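Local atomic coordinates of probable adenylyl-sulfate kinase (Aeropyrum pernix, PDB entry 2YVU), a protein that probably phosphorylates adenosine 5'-phosphosulfate with ATP to give 3'-phosphoadenylyl sulfate, the activated form of sulfate. Residues 15-20 with 90-95; 116-121 with 153-158; 77-82 with 108-113; 66-71 with 97-102. One frame throughout, in Å; residues are numbered along the deposited sequence.

Contact 1 of 4, residues 15-20 with 90-95; sequences VVWLTG and CSFVSP
Trp17 and Cys90 face each other as a parallel bridge pair, CA atoms 4.8 Å apart, with Cys90 N bonded to Val16 O and Leu18 N to Cys90 O, both bonds nearly straight (N-H...O 164° or more). Beyond the bridges the indole of Trp17 keeps the segments joined. With its CG anti to the backbone N (chi1 -168°), the indole's end reaches segment 90-95, where CE3 meets Cys90 CB at 3.4 Å and Cys90 SG lies obliquely to the six-membered ring. At its far end CH2 approaches Phe92 CD1 at 3.8 Å; the two ring planes lie 22° apart and are displaced along each other, centroids 5.5 Å apart. Trp17 NE1 donates to Ser94 OG at 3.2 Å, with the hydroxyl oxygen close to the indole plane. Ser94 is, by similarity, the phosphoserine intermediate, and Gly20 begins the probable ATP-binding P-loop. One water connects the two: it accepts from Gly20 N and, at 2.9 Å from the water oxygen, from Ser94 N, and donates to Phe92 O. Strand 14-19, central in the P-loop kinase sheet, places Trp17 against Ile74 of helix 64-82 and Val103 of helix 97-109, while strand 114-120 pairs with it on the other edge.

Contact 2 of 4, residues 116-121 with 153-158; sequences EIYVKA and YEPPEN
Tyr118 takes Pro156 on one face of its ring where the loop before strand 161-164 folds over strand 114-120 of the parallel P-loop kinase sheet. The packing is tight here: Pro156 CD stands 4.0 Å from the centroid of the Tyr118 ring and 21° off its normal, a CH-pi contact, while Lys120 CB lies over the opposite face. Tyr118 CE1 comes within 3.4 Å of Tyr153 CE2, the ring planes 17° apart and displaced, centroids 5.7 Å apart. A chi1 of 178° places CG opposite the backbone N, and Tyr118 projects toward the loop. Cutting Tyr118 back to an alanine would probably leave Pro156 CD without its aromatic face and open a gap beside Tyr153. The outer side is looser: exposed Pro155 only brushes the phenol end, its CG 3.8 Å from Tyr118 OH. No hydrogen bond joins the segments, and the polar ends turn to other partners, Tyr153 OH to Thr19 OG1 and the Glu116 carboxylate to Arg100 and Arg104. Tyr153 also touches Leu21 of the probable ATP site. Further along, the extended Glu116 side chain lies across the proline ring, with OE2 3.7 Å from Pro156 CB.

Contact 3 of 4, residues 77-82 with 108-113; sequences IARLLA and EEEGIP
Arg79 meets two successive glutamates, Glu109 and Glu110, in a salt-bridge network. Its NE donates to Glu110 OE2 at 2.8 Å, reaching the anti lone pair of that oxygen, which lies 20° out of the guanidinium plane. NH2 reaches Glu109 OE1 at 3.2 Å; this oxygen sits almost in the guanidinium plane but is approached from above its own carboxylate. A weak 3.3 Å bond from Arg79 NH2 makes Glu110 OE2 a shared acceptor. Arg79 reaches the glutamates with its chain extended from CG to NE, whereas Glu110 bends at chi2 (75°) to bring its carboxylate back. A leucine in place of Arg79 would probably leave both carboxylates without this cation, though Glu110 would still have its bridge to Arg83. Gly111, the first residue to leave helical angles, has positive phi in a Schellman motif, and the chain returns to place Ile112 against helix 64-82. There Ile112 CD1 packs tightly on Ala82 CB at 3.5 Å and touches Arg79 O at 3.4 Å. Away from the active site, this contact joins helix 64-82 to the end of helix 97-109, just before strand 114-120. Two acidic side chains so near one guanidinium suggest that its positive charge offsets their mutual repulsion.

Contact 4 of 4, residues 66-71 with 97-102; sequences ERLRHL and KQARNM
Leu68 and Met102 make the closest apolar approach between the two helices, with Leu68 CD2 3.3 Å from Met102 CE, shorter than methyls normally approach, so its exact length is doubtful. Met102 starts with CG anti to its backbone N (chi1 175°) and bends at both later torsions, which carries the methyl group back to helix 64-82; the same CE lies 3.8 Å from Leu68 O. The second apolar group centres on Ala99, whose CB meets Leu68 CD2 at 4.0 Å and Leu71 CD1 at 3.9 Å, so two leucines share one small residue. Leu68 and Ala99 bring the backbones nearest, CA atoms 6.5 Å apart. The short axes run in the same general direction, 25° apart and 10.1 Å at closest approach, as fits neighbouring crossover helices on one face of a parallel alpha/beta sheet: strand 87-91 lies between them in the chain. Polar contact across the pair is slight and forms no hydrogen bond; Gln98 OE1 merely comes within 4.0 Å of Leu68 CD2. Arg100 points away from helix 64-82 and bonds Ser94 O, and Lys97 bridges to Glu157. On the inner side Leu71 packs against Trp17 and Ser94, the probable phosphoserine site.

Contact 1 lies about 2 Å from the centre of the chain, its strands 14-19 and 87-91 in the middle of the sheet. Contact 2, centred 9 Å from it, uses the neighbouring strand 114-120 and follows it in the chain. Contacts 3 and 4 join the same two helices, 64-82 and 97-109, with centres 16 Å apart; their segments alternate along the chain with each other and with those of contact 1, since strand 87-91 lies between the helices. Arg100 belongs to contact 4 but meets residues of contacts 1 and 2, so the three converge beside the probable phosphoserine site, while contact 3 lies at the far ends of the helices and touches contact 1 through Val15.

Contact 1 of 4, residues 15-20 with 90-95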
loop_
_atom_site.group_PDB
_atom_site.type_symbol
_atom_site.label_atom_id
_atom_site.label_comp_id
_atom_site.label_asym_id
_atom_site.label_seq_id
_atom_site.Cartn_x
_atom_site.Cartn_y
_atom_site.Cartn_z
ATOM N N VAL A 15 8.065 -11.621 0.468
ATOM C CA VAL A 15 6.647 -11.608 0.108
ATOM C C VAL A 15 6.223 -13.059 -0.076
ATOM O O VAL A 15 6.757 -13.774 -0.932
ATOM C CB VAL A 15 6.370 -10.832 -1.233
ATOM C CG1 VAL A 15 4.837 -10.874 -1.570
ATOM C CG2 VAL A 15 6.819 -9.407 -1.107
ATOM N N VAL A 16 5.304 -13.508 0.768
ATOM C CA VAL A 16 4.792 -14.856 0.668
ATOM C C VAL A 16 3.437 -14.672 -0.008
ATOM O O VAL A 16 2.536 -14.033 0.552
ATOM C CB VAL A 16 4.601 -15.497 2.061
ATOM C CG1 VAL A 16 4.045 -16.897 1.899
ATOM C CG2 VAL A 16 5.899 -15.488 2.819
ATOM N N TRP A 17 3.309 -15.216 -1.214
ATOM C CA TRP A 17 2.092 -15.089 -2.007
ATOM C C TRP A 17 1.260 -16.364 -2.064
ATOM O O TRP A 17 1.598 -17.309 -2.802
ATOM C CB TRP A 17 2.460 -14.646 -3.423
ATOM C CG TRP A 17 1.285 -14.211 -4.245
ATOM C CD1 TRP A 17 0.458 -15.011 -4.997
ATOM C CD2 TRP A 17 0.734 -12.894 -4.310
ATOM N NE1 TRP A 17 -0.580 -14.266 -5.519
ATOM C CE2 TRP A 17 -0.440 -12.966 -5.105
ATOM C CE3 TRP A 17 1.113 -11.652 -3.770
ATOM C CZ2 TRP A 17 -1.240 -11.855 -5.355
ATOM C CZ3 TRP A 17 0.318 -10.553 -4.023
ATOM C CH2 TRP A 17 -0.850 -10.659 -4.809
ATOM N N LEU A 18 0.165 -16.418 -1.298
ATOM C CA LEU A 18 -0.631 -17.637 -1.331
ATOM C C LEU A 18 -1.608 -17.587 -2.501
ATOM O O LEU A 18 -2.387 -16.643 -2.633
ATOM C CB LEU A 18 -1.391 -17.812 -0.021
ATOM C CG LEU A 18 -0.558 -17.714 1.269
ATOM C CD1 LEU A 18 -1.487 -17.502 2.452
ATOM C CD2 LEU A 18 0.271 -18.960 1.466
ATOM N N THR A 19 -1.574 -18.598 -3.358
ATOM C CA THR A 19 -2.496 -18.619 -4.478
ATOM C C THR A 19 -3.275 -19.936 -4.444
ATOM O O THR A 19 -2.722 -21.009 -4.154
ATOM C CB THR A 19 -1.750 -18.454 -5.842
ATOM O OG1 THR A 19 -2.681 -18.576 -6.921
ATOM C CG2 THR A 19 -0.673 -19.513 -6.001
ATOM N N GLY A 20 -4.570 -19.839 -4.722
ATOM C CA GLY A 20 -5.422 -21.001 -4.706
ATOM C C GLY A 20 -6.869 -20.576 -4.856
ATOM O O GLY A 20 -7.169 -19.386 -4.858
ATOM N N CYS A 90 0.672 -12.571 1.627
ATOM C CA CYS A 90 -0.461 -12.207 0.782
ATOM C C CYS A 90 -1.408 -13.350 0.440
ATOM O O CYS A 90 -0.973 -14.445 0.092
ATOM C CB CYS A 90 0.039 -11.593 -0.529
ATOM S SG CYS A 90 0.980 -10.107 -0.368
ATOM N N SER A 91 -2.705 -13.071 0.514
ATOM C CA SER A 91 -3.727 -14.057 0.192
ATOM C C SER A 91 -4.757 -13.390 -0.696
ATOM O O SER A 91 -5.651 -12.675 -0.217
ATOM C CB SER A 91 -4.431 -14.566 1.446
ATOM O OG SER A 91 -5.441 -15.470 1.042
ATOM N N PHE A 92 -4.640 -13.614 -1.995
ATOM C CA PHE A 92 -5.558 -12.979 -2.915
ATOM C C PHE A 92 -6.138 -13.902 -3.962
ATOM O O PHE A 92 -5.677 -15.024 -4.141
ATOM C CB PHE A 92 -4.860 -11.821 -3.630
ATOM C CG PHE A 92 -4.612 -10.645 -2.755
ATOM C CD1 PHE A 92 -3.414 -10.518 -2.068
ATOM C CD2 PHE A 92 -5.607 -9.684 -2.574
ATOM C CE1 PHE A 92 -3.197 -9.443 -1.205
ATOM C CE2 PHE A 92 -5.402 -8.603 -1.710
ATOM C CZ PHE A 92 -4.193 -8.480 -1.025
ATOM N N VAL A 93 -7.165 -13.403 -4.644
ATOM C CA VAL A 93 -7.789 -14.140 -5.728
ATOM C C VAL A 93 -6.981 -13.704 -6.959
ATOM O O VAL A 93 -7.111 -12.572 -7.447
ATOM C CB VAL A 93 -9.284 -13.764 -5.877
ATOM C CG1 VAL A 93 -9.434 -12.271 -6.007
ATOM C CG2 VAL A 93 -9.887 -14.462 -7.085
ATOM N N SER A 94 -6.108 -14.596 -7.415
ATOM C CA SER A 94 -5.249 -14.328 -8.563
ATOM C C SER A 94 -5.102 -15.640 -9.346
ATOM O O SER A 94 -4.032 -16.240 -9.388
ATOM C CB SER A 94 -3.898 -13.829 -8.045
ATOM O OG SER A 94 -3.388 -14.670 -7.008
ATOM N N PRO A 95 -6.190 -16.092 -9.987
ATOM C CA PRO A 95 -6.199 -17.339 -10.755
ATOM C C PRO A 95 -5.303 -17.428 -11.980
ATOM O O PRO A 95 -4.913 -18.526 -12.369
ATOM C CB PRO A 95 -7.679 -17.513 -11.107
ATOM C CG PRO A 95 -8.131 -16.120 -11.289
ATOM C CD PRO A 95 -7.484 -15.396 -10.115
HETATM O O HOH W 1 -5.257 -17.211 -6.507
#

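Contact 2 of 4, residues 116-121 with 153-158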
loop_
_atom_site.group_PDB
_atom_site.type_symbol
_atom_site.label_atom_id
_atom_site.label_comp_id
_atom_site.label_asym_id
_atom_site.label_seq_id
_atom_site.Cartn_x
_atom_site.Cartn_y
_atom_site.Cartn_z
ATOM N N GLU A 116 5.958 -18.109 -4.083
ATOM C CA GLU A 116 4.633 -18.448 -4.576
ATOM C C GLU A 116 4.233 -19.796 -3.976
ATOM O O GLU A 116 4.808 -20.843 -4.294
ATOM C CB GLU A 116 4.653 -18.499 -6.097
ATOM C CG GLU A 116 3.319 -18.794 -6.747
ATOM C CD GLU A 116 3.336 -18.455 -8.233
ATOM O OE1 GLU A 116 4.432 -18.385 -8.813
ATOM O OE2 GLU A 116 2.262 -18.257 -8.824
ATOM N N ILE A 117 3.253 -19.745 -3.089
ATOM C CA ILE A 117 2.768 -20.919 -2.375
ATOM C C ILE A 117 1.430 -21.391 -2.922
ATOM O O ILE A 117 0.410 -20.687 -2.822
ATOM C CB ILE A 117 2.578 -20.587 -0.879
ATOM C CG1 ILE A 117 3.838 -19.891 -0.354
ATOM C CG2 ILE A 117 2.133 -21.848 -0.100
ATOM C CD1 ILE A 117 5.143 -20.725 -0.456
ATOM N N TYR A 118 1.419 -22.594 -3.477
ATOM C CA TYR A 118 0.182 -23.132 -4.019
ATOM C C TYR A 118 -0.609 -23.899 -2.964
ATOM O O TYR A 118 -0.192 -24.969 -2.507
ATOM C CB TYR A 118 0.485 -24.023 -5.237
ATOM C CG TYR A 118 -0.734 -24.679 -5.875
ATOM C CD1 TYR A 118 -1.974 -24.041 -5.900
ATOM C CD2 TYR A 118 -0.627 -25.913 -6.505
ATOM C CE1 TYR A 118 -3.088 -24.622 -6.545
ATOM C CE2 TYR A 118 -1.728 -26.499 -7.154
ATOM C CZ TYR A 118 -2.953 -25.847 -7.166
ATOM O OH TYR A 118 -4.041 -26.440 -7.789
ATOM N N VAL A 119 -1.749 -23.325 -2.578
ATOM C CA VAL A 119 -2.667 -23.914 -1.614
ATOM C C VAL A 119 -3.620 -24.724 -2.501
ATOM O O VAL A 119 -4.533 -24.189 -3.134
ATOM C CB VAL A 119 -3.407 -22.811 -0.834
ATOM C CG1 VAL A 119 -4.324 -23.428 0.233
ATOM C CG2 VAL A 119 -2.378 -21.878 -0.192
ATOM N N LYS A 120 -3.384 -26.027 -2.518
ATOM C CA LYS A 120 -4.088 -26.952 -3.392
ATOM C C LYS A 120 -5.342 -27.635 -2.879
ATOM O O LYS A 120 -5.319 -28.341 -1.860
ATOM C CB LYS A 120 -3.069 -27.992 -3.870
ATOM C CG LYS A 120 -3.616 -29.109 -4.732
ATOM C CD LYS A 120 -2.451 -29.955 -5.236
ATOM C CE LYS A 120 -2.917 -31.049 -6.188
ATOM N NZ LYS A 120 -3.850 -32.001 -5.511
ATOM N N ALA A 121 -6.421 -27.421 -3.628
ATOM C CA ALA A 121 -7.750 -27.956 -3.364
ATOM C C ALA A 121 -8.532 -27.957 -4.687
ATOM O O ALA A 121 -8.535 -26.970 -5.406
ATOM C CB ALA A 121 -8.469 -27.081 -2.339
ATOM N N TYR A 153 -9.062 -21.549 -12.686
ATOM C CA TYR A 153 -7.806 -21.357 -11.980
ATOM C C TYR A 153 -6.632 -22.009 -12.696
ATOM O O TYR A 153 -6.709 -23.163 -13.095
ATOM C CB TYR A 153 -7.933 -21.935 -10.572
ATOM C CG TYR A 153 -6.688 -21.787 -9.740
ATOM C CD1 TYR A 153 -6.342 -20.557 -9.187
ATOM C CD2 TYR A 153 -5.810 -22.861 -9.574
ATOM C CE1 TYR A 153 -5.158 -20.392 -8.502
ATOM C CE2 TYR A 153 -4.612 -22.705 -8.889
ATOM C CZ TYR A 153 -4.292 -21.460 -8.357
ATOM O OH TYR A 153 -3.090 -21.277 -7.717
ATOM N N GLU A 154 -5.533 -21.276 -12.820
ATOM C CA GLU A 154 -4.335 -21.794 -13.470
ATOM C C GLU A 154 -3.256 -22.030 -12.424
ATOM O O GLU A 154 -2.630 -21.079 -11.938
ATOM C CB GLU A 154 -3.846 -20.784 -14.516
ATOM C CG GLU A 154 -4.987 -20.236 -15.348
ATOM C CD GLU A 154 -4.523 -19.372 -16.485
ATOM O OE1 GLU A 154 -3.707 -18.464 -16.244
ATOM O OE2 GLU A 154 -4.987 -19.592 -17.620
ATOM N N PRO A 155 -3.008 -23.301 -12.071
ATOM C CA PRO A 155 -1.990 -23.601 -11.061
ATOM C C PRO A 155 -0.610 -23.071 -11.426
ATOM O O PRO A 155 -0.286 -22.945 -12.597
ATOM C CB PRO A 155 -2.012 -25.130 -10.988
ATOM C CG PRO A 155 -3.394 -25.473 -11.399
ATOM C CD PRO A 155 -3.646 -24.536 -12.550
ATOM N N PRO A 156 0.216 -22.733 -10.420
ATOM C CA PRO A 156 1.564 -22.225 -10.700
ATOM C C PRO A 156 2.387 -23.338 -11.358
ATOM O O PRO A 156 2.275 -24.503 -10.965
ATOM C CB PRO A 156 2.103 -21.878 -9.309
ATOM C CG PRO A 156 0.875 -21.643 -8.507
ATOM C CD PRO A 156 -0.057 -22.707 -8.977
ATOM N N GLU A 157 3.187 -22.982 -12.360
ATOM C CA GLU A 157 4.042 -23.953 -13.049
ATOM C C GLU A 157 5.107 -24.470 -12.080
ATOM O O GLU A 157 5.314 -25.684 -11.929
ATOM C CB GLU A 157 4.754 -23.291 -14.230
ATOM C CG GLU A 157 3.841 -22.676 -15.263
ATOM C CD GLU A 157 3.047 -23.711 -16.023
ATOM O OE1 GLU A 157 2.230 -23.313 -16.878
ATOM O OE2 GLU A 157 3.239 -24.919 -15.766
ATOM N N ASN A 158 5.787 -23.532 -11.431
ATOM C CA ASN A 158 6.833 -23.878 -10.487
ATOM C C ASN A 158 6.724 -23.070 -9.208
ATOM O O ASN A 158 7.405 -22.065 -9.038
ATOM C CB ASN A 158 8.202 -23.660 -11.127
ATOM C CG ASN A 158 9.067 -24.890 -11.052
ATOM O OD1 ASN A 158 9.733 -25.143 -10.042
ATOM N ND2 ASN A 158 9.040 -25.687 -12.114
#

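Contact 3 of 4, residues 77-82 with 108-113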
loop_
_atom_site.group_PDB
_atom_site.type_symbol
_atom_site.label_atom_id
_atom_site.label_comp_id
_atom_site.label_asym_id
_atom_site.label_seq_id
_atom_site.Cartn_x
_atom_site.Cartn_y
_atom_site.Cartn_z
ATOM N N ILE A 77 2.621 -2.331 -2.831
ATOM C CA ILE A 77 2.475 -2.143 -1.393
ATOM C C ILE A 77 3.338 -3.201 -0.711
ATOM O O ILE A 77 4.028 -2.925 0.262
ATOM C CB ILE A 77 1.011 -2.322 -0.960
ATOM C CG1 ILE A 77 0.145 -1.230 -1.608
ATOM C CG2 ILE A 77 0.907 -2.338 0.556
ATOM C CD1 ILE A 77 -1.390 -1.384 -1.381
ATOM N N ALA A 78 3.296 -4.414 -1.239
ATOM C CA ALA A 78 4.100 -5.507 -0.687
ATOM C C ALA A 78 5.594 -5.211 -0.848
ATOM O O ALA A 78 6.382 -5.472 0.035
ATOM C CB ALA A 78 3.761 -6.816 -1.400
ATOM N N ARG A 79 5.975 -4.668 -1.993
ATOM C CA ARG A 79 7.372 -4.360 -2.251
ATOM C C ARG A 79 7.877 -3.267 -1.288
ATOM O O ARG A 79 8.968 -3.373 -0.711
ATOM C CB ARG A 79 7.515 -3.945 -3.722
ATOM C CG ARG A 79 8.821 -3.262 -4.099
ATOM C CD ARG A 79 8.903 -3.093 -5.623
ATOM N NE ARG A 79 10.024 -2.260 -6.063
ATOM C CZ ARG A 79 10.371 -2.083 -7.340
ATOM N NH1 ARG A 79 9.697 -2.681 -8.316
ATOM N NH2 ARG A 79 11.387 -1.292 -7.650
ATOM N N LEU A 80 7.072 -2.221 -1.102
ATOM C CA LEU A 80 7.444 -1.147 -0.199
ATOM C C LEU A 80 7.596 -1.665 1.229
ATOM O O LEU A 80 8.541 -1.320 1.920
ATOM C CB LEU A 80 6.388 -0.047 -0.217
ATOM C CG LEU A 80 6.659 1.223 -1.026
ATOM C CD1 LEU A 80 7.341 0.908 -2.321
ATOM C CD2 LEU A 80 5.317 1.929 -1.265
ATOM N N LEU A 81 6.660 -2.476 1.684
ATOM C CA LEU A 81 6.762 -2.978 3.051
ATOM C C LEU A 81 7.990 -3.879 3.192
ATOM O O LEU A 81 8.780 -3.756 4.140
ATOM C CB LEU A 81 5.493 -3.757 3.430
ATOM C CG LEU A 81 4.214 -2.940 3.720
ATOM C CD1 LEU A 81 2.978 -3.849 3.686
ATOM C CD2 LEU A 81 4.326 -2.266 5.082
ATOM N N ALA A 82 8.162 -4.773 2.229
ATOM C CA ALA A 82 9.262 -5.720 2.289
ATOM C C ALA A 82 10.640 -5.074 2.224
ATOM O O ALA A 82 11.564 -5.530 2.898
ATOM C CB ALA A 82 9.103 -6.777 1.187
ATOM N N GLU A 108 10.428 -8.998 -7.264
ATOM C CA GLU A 108 11.795 -9.440 -7.534
ATOM C C GLU A 108 12.699 -8.322 -8.018
ATOM O O GLU A 108 13.895 -8.341 -7.760
ATOM C CB GLU A 108 11.794 -10.599 -8.539
ATOM C CG GLU A 108 11.050 -11.805 -8.006
ATOM C CD GLU A 108 11.296 -13.069 -8.793
ATOM O OE1 GLU A 108 11.481 -12.993 -10.027
ATOM O OE2 GLU A 108 11.278 -14.151 -8.173
ATOM N N GLU A 109 12.117 -7.356 -8.714
ATOM C CA GLU A 109 12.856 -6.212 -9.211
ATOM C C GLU A 109 13.578 -5.535 -8.038
ATOM O O GLU A 109 14.752 -5.210 -8.122
ATOM C CB GLU A 109 11.881 -5.239 -9.882
ATOM C CG GLU A 109 12.439 -3.855 -10.132
ATOM C CD GLU A 109 11.438 -2.930 -10.813
ATOM O OE1 GLU A 109 11.650 -1.699 -10.778
ATOM O OE2 GLU A 109 10.444 -3.431 -11.385
ATOM N N GLU A 110 12.868 -5.340 -6.938
ATOM C CA GLU A 110 13.450 -4.717 -5.755
ATOM C C GLU A 110 14.495 -5.643 -5.139
ATOM O O GLU A 110 15.168 -5.270 -4.181
ATOM C CB GLU A 110 12.349 -4.466 -4.718
ATOM C CG GLU A 110 12.784 -3.723 -3.463
ATOM C CD GLU A 110 13.000 -2.242 -3.719
ATOM O OE1 GLU A 110 13.966 -1.679 -3.162
ATOM O OE2 GLU A 110 12.192 -1.639 -4.467
ATOM N N GLY A 111 14.611 -6.860 -5.663
ATOM C CA GLY A 111 15.560 -7.811 -5.096
ATOM C C GLY A 111 14.954 -8.562 -3.913
ATOM O O GLY A 111 15.648 -9.215 -3.137
ATOM N N ILE A 112 13.634 -8.486 -3.787
ATOM C CA ILE A 112 12.927 -9.149 -2.696
ATOM C C ILE A 112 12.479 -10.559 -3.056
ATOM O O ILE A 112 11.892 -10.779 -4.112
ATOM C CB ILE A 112 11.681 -8.329 -2.290
ATOM C CG1 ILE A 112 12.124 -6.941 -1.846
ATOM C CG2 ILE A 112 10.911 -9.032 -1.171
ATOM C CD1 ILE A 112 10.977 -5.992 -1.602
ATOM N N PRO A 113 12.765 -11.539 -2.184
ATOM C CA PRO A 113 12.375 -12.927 -2.419
ATOM C C PRO A 113 10.850 -13.004 -2.537
ATOM O O PRO A 113 10.139 -12.401 -1.735
ATOM C CB PRO A 113 12.877 -13.643 -1.174
ATOM C CG PRO A 113 14.084 -12.845 -0.816
ATOM C CD PRO A 113 13.607 -11.432 -0.985
#

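Contact 4 of 4, residues 66-71 with 97-102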
loop_
_atom_site.group_PDB
_atom_site.type_symbol
_atom_site.label_atom_id
_atom_site.label_comp_id
_atom_site.label_asym_id
_atom_site.label_seq_id
_atom_site.Cartn_x
_atom_site.Cartn_y
_atom_site.Cartn_z
ATOM N N GLU A 66 -9.499 -4.815 -14.280
ATOM C CA GLU A 66 -9.699 -4.181 -12.980
ATOM C C GLU A 66 -8.921 -4.977 -11.923
ATOM O O GLU A 66 -8.239 -4.407 -11.077
ATOM C CB GLU A 66 -11.191 -4.180 -12.639
ATOM C CG GLU A 66 -11.588 -3.267 -11.494
ATOM C CD GLU A 66 -12.079 -1.914 -11.971
ATOM O OE1 GLU A 66 -13.100 -1.875 -12.698
ATOM O OE2 GLU A 66 -11.448 -0.893 -11.618
ATOM N N ARG A 67 -9.029 -6.301 -11.992
ATOM C CA ARG A 67 -8.332 -7.184 -11.066
ATOM C C ARG A 67 -6.818 -7.007 -11.182
ATOM O O ARG A 67 -6.108 -7.027 -10.180
ATOM C CB ARG A 67 -8.704 -8.644 -11.343
ATOM C CG ARG A 67 -10.127 -8.992 -10.979
ATOM C CD ARG A 67 -10.449 -10.448 -11.316
ATOM N NE ARG A 67 -11.843 -10.782 -11.015
ATOM C CZ ARG A 67 -12.328 -10.987 -9.792
ATOM N NH1 ARG A 67 -11.536 -10.899 -8.730
ATOM N NH2 ARG A 67 -13.613 -11.279 -9.627
ATOM N N LEU A 68 -6.337 -6.848 -12.411
ATOM C CA LEU A 68 -4.914 -6.655 -12.667
ATOM C C LEU A 68 -4.421 -5.373 -12.015
ATOM O O LEU A 68 -3.387 -5.367 -11.341
ATOM C CB LEU A 68 -4.635 -6.573 -14.173
ATOM C CG LEU A 68 -4.035 -7.782 -14.891
ATOM C CD1 LEU A 68 -3.754 -7.403 -16.346
ATOM C CD2 LEU A 68 -2.747 -8.225 -14.200
ATOM N N ARG A 69 -5.142 -4.279 -12.244
ATOM C CA ARG A 69 -4.752 -2.998 -11.647
ATOM C C ARG A 69 -4.573 -3.189 -10.150
ATOM O O ARG A 69 -3.658 -2.654 -9.536
ATOM C CB ARG A 69 -5.836 -1.942 -11.857
ATOM C CG ARG A 69 -5.575 -0.985 -12.991
ATOM C CD ARG A 69 -6.560 0.179 -12.964
ATOM N NE ARG A 69 -6.181 1.207 -13.925
ATOM C CZ ARG A 69 -6.148 1.029 -15.242
ATOM N NH1 ARG A 69 -6.475 -0.145 -15.766
ATOM N NH2 ARG A 69 -5.781 2.023 -16.040
ATOM N N HIS A 70 -5.484 -3.968 -9.584
ATOM C CA HIS A 70 -5.517 -4.258 -8.159
ATOM C C HIS A 70 -4.300 -5.049 -7.717
ATOM O O HIS A 70 -3.628 -4.677 -6.756
ATOM C CB HIS A 70 -6.824 -4.996 -7.885
ATOM C CG HIS A 70 -6.833 -5.817 -6.643
ATOM N ND1 HIS A 70 -6.799 -5.264 -5.381
ATOM C CD2 HIS A 70 -6.968 -7.152 -6.467
ATOM C CE1 HIS A 70 -6.920 -6.223 -4.482
ATOM N NE2 HIS A 70 -7.023 -7.379 -5.115
ATOM N N LEU A 71 -4.004 -6.124 -8.438
ATOM C CA LEU A 71 -2.870 -6.973 -8.121
ATOM C C LEU A 71 -1.535 -6.246 -8.260
ATOM O O LEU A 71 -0.616 -6.452 -7.463
ATOM C CB LEU A 71 -2.900 -8.226 -9.009
ATOM C CG LEU A 71 -4.100 -9.143 -8.708
ATOM C CD1 LEU A 71 -4.146 -10.305 -9.703
ATOM C CD2 LEU A 71 -4.000 -9.686 -7.268
ATOM N N LYS A 97 -1.901 -17.125 -14.164
ATOM C CA LYS A 97 -0.451 -17.178 -14.071
ATOM C C LYS A 97 0.201 -15.861 -14.465
ATOM O O LYS A 97 1.066 -15.358 -13.761
ATOM C CB LYS A 97 0.097 -18.301 -14.967
ATOM C CG LYS A 97 -0.202 -19.699 -14.451
ATOM C CD LYS A 97 0.362 -20.772 -15.354
ATOM C CE LYS A 97 -0.249 -20.697 -16.745
ATOM N NZ LYS A 97 0.330 -21.731 -17.633
ATOM N N GLN A 98 -0.210 -15.317 -15.605
ATOM C CA GLN A 98 0.341 -14.071 -16.104
ATOM C C GLN A 98 0.241 -12.987 -15.054
ATOM O O GLN A 98 1.202 -12.248 -14.808
ATOM C CB GLN A 98 -0.409 -13.641 -17.371
ATOM C CG GLN A 98 0.009 -12.277 -17.963
ATOM C CD GLN A 98 -0.616 -11.075 -17.236
ATOM O OE1 GLN A 98 -1.806 -11.077 -16.904
ATOM N NE2 GLN A 98 0.188 -10.035 -17.010
ATOM N N ALA A 99 -0.929 -12.895 -14.431
ATOM C CA ALA A 99 -1.161 -11.896 -13.399
ATOM C C ALA A 99 -0.201 -12.110 -12.236
ATOM O O ALA A 99 0.406 -11.168 -11.745
ATOM C CB ALA A 99 -2.615 -11.975 -12.924
ATOM N N ARG A 100 -0.059 -13.357 -11.806
ATOM C CA ARG A 100 0.845 -13.676 -10.713
ATOM C C ARG A 100 2.317 -13.463 -11.110
ATOM O O ARG A 100 3.141 -13.113 -10.269
ATOM C CB ARG A 100 0.619 -15.122 -10.237
ATOM C CG ARG A 100 -0.773 -15.352 -9.626
ATOM C CD ARG A 100 -0.822 -16.611 -8.757
ATOM N NE ARG A 100 -0.354 -17.787 -9.483
ATOM C CZ ARG A 100 -1.095 -18.515 -10.312
ATOM N NH1 ARG A 100 -2.377 -18.206 -10.533
ATOM N NH2 ARG A 100 -0.545 -19.546 -10.941
ATOM N N ASN A 101 2.647 -13.659 -12.386
ATOM C CA ASN A 101 4.023 -13.448 -12.850
ATOM C C ASN A 101 4.359 -11.956 -12.822
ATOM O O ASN A 101 5.480 -11.562 -12.519
ATOM C CB ASN A 101 4.199 -14.008 -14.269
ATOM C CG ASN A 101 4.089 -15.523 -14.307
ATOM O OD1 ASN A 101 4.121 -16.129 -15.381
ATOM N ND2 ASN A 101 3.957 -16.149 -13.125
ATOM N N MET A 102 3.371 -11.138 -13.146
ATOM C CA MET A 102 3.514 -9.685 -13.118
ATOM C C MET A 102 3.737 -9.227 -11.655
ATOM O O MET A 102 4.540 -8.337 -11.379
ATOM C CB MET A 102 2.250 -9.063 -13.712
ATOM C CG MET A 102 2.185 -7.562 -13.653
ATOM S SD MET A 102 1.532 -6.988 -12.080
ATOM C CE MET A 102 -0.256 -7.222 -12.329
#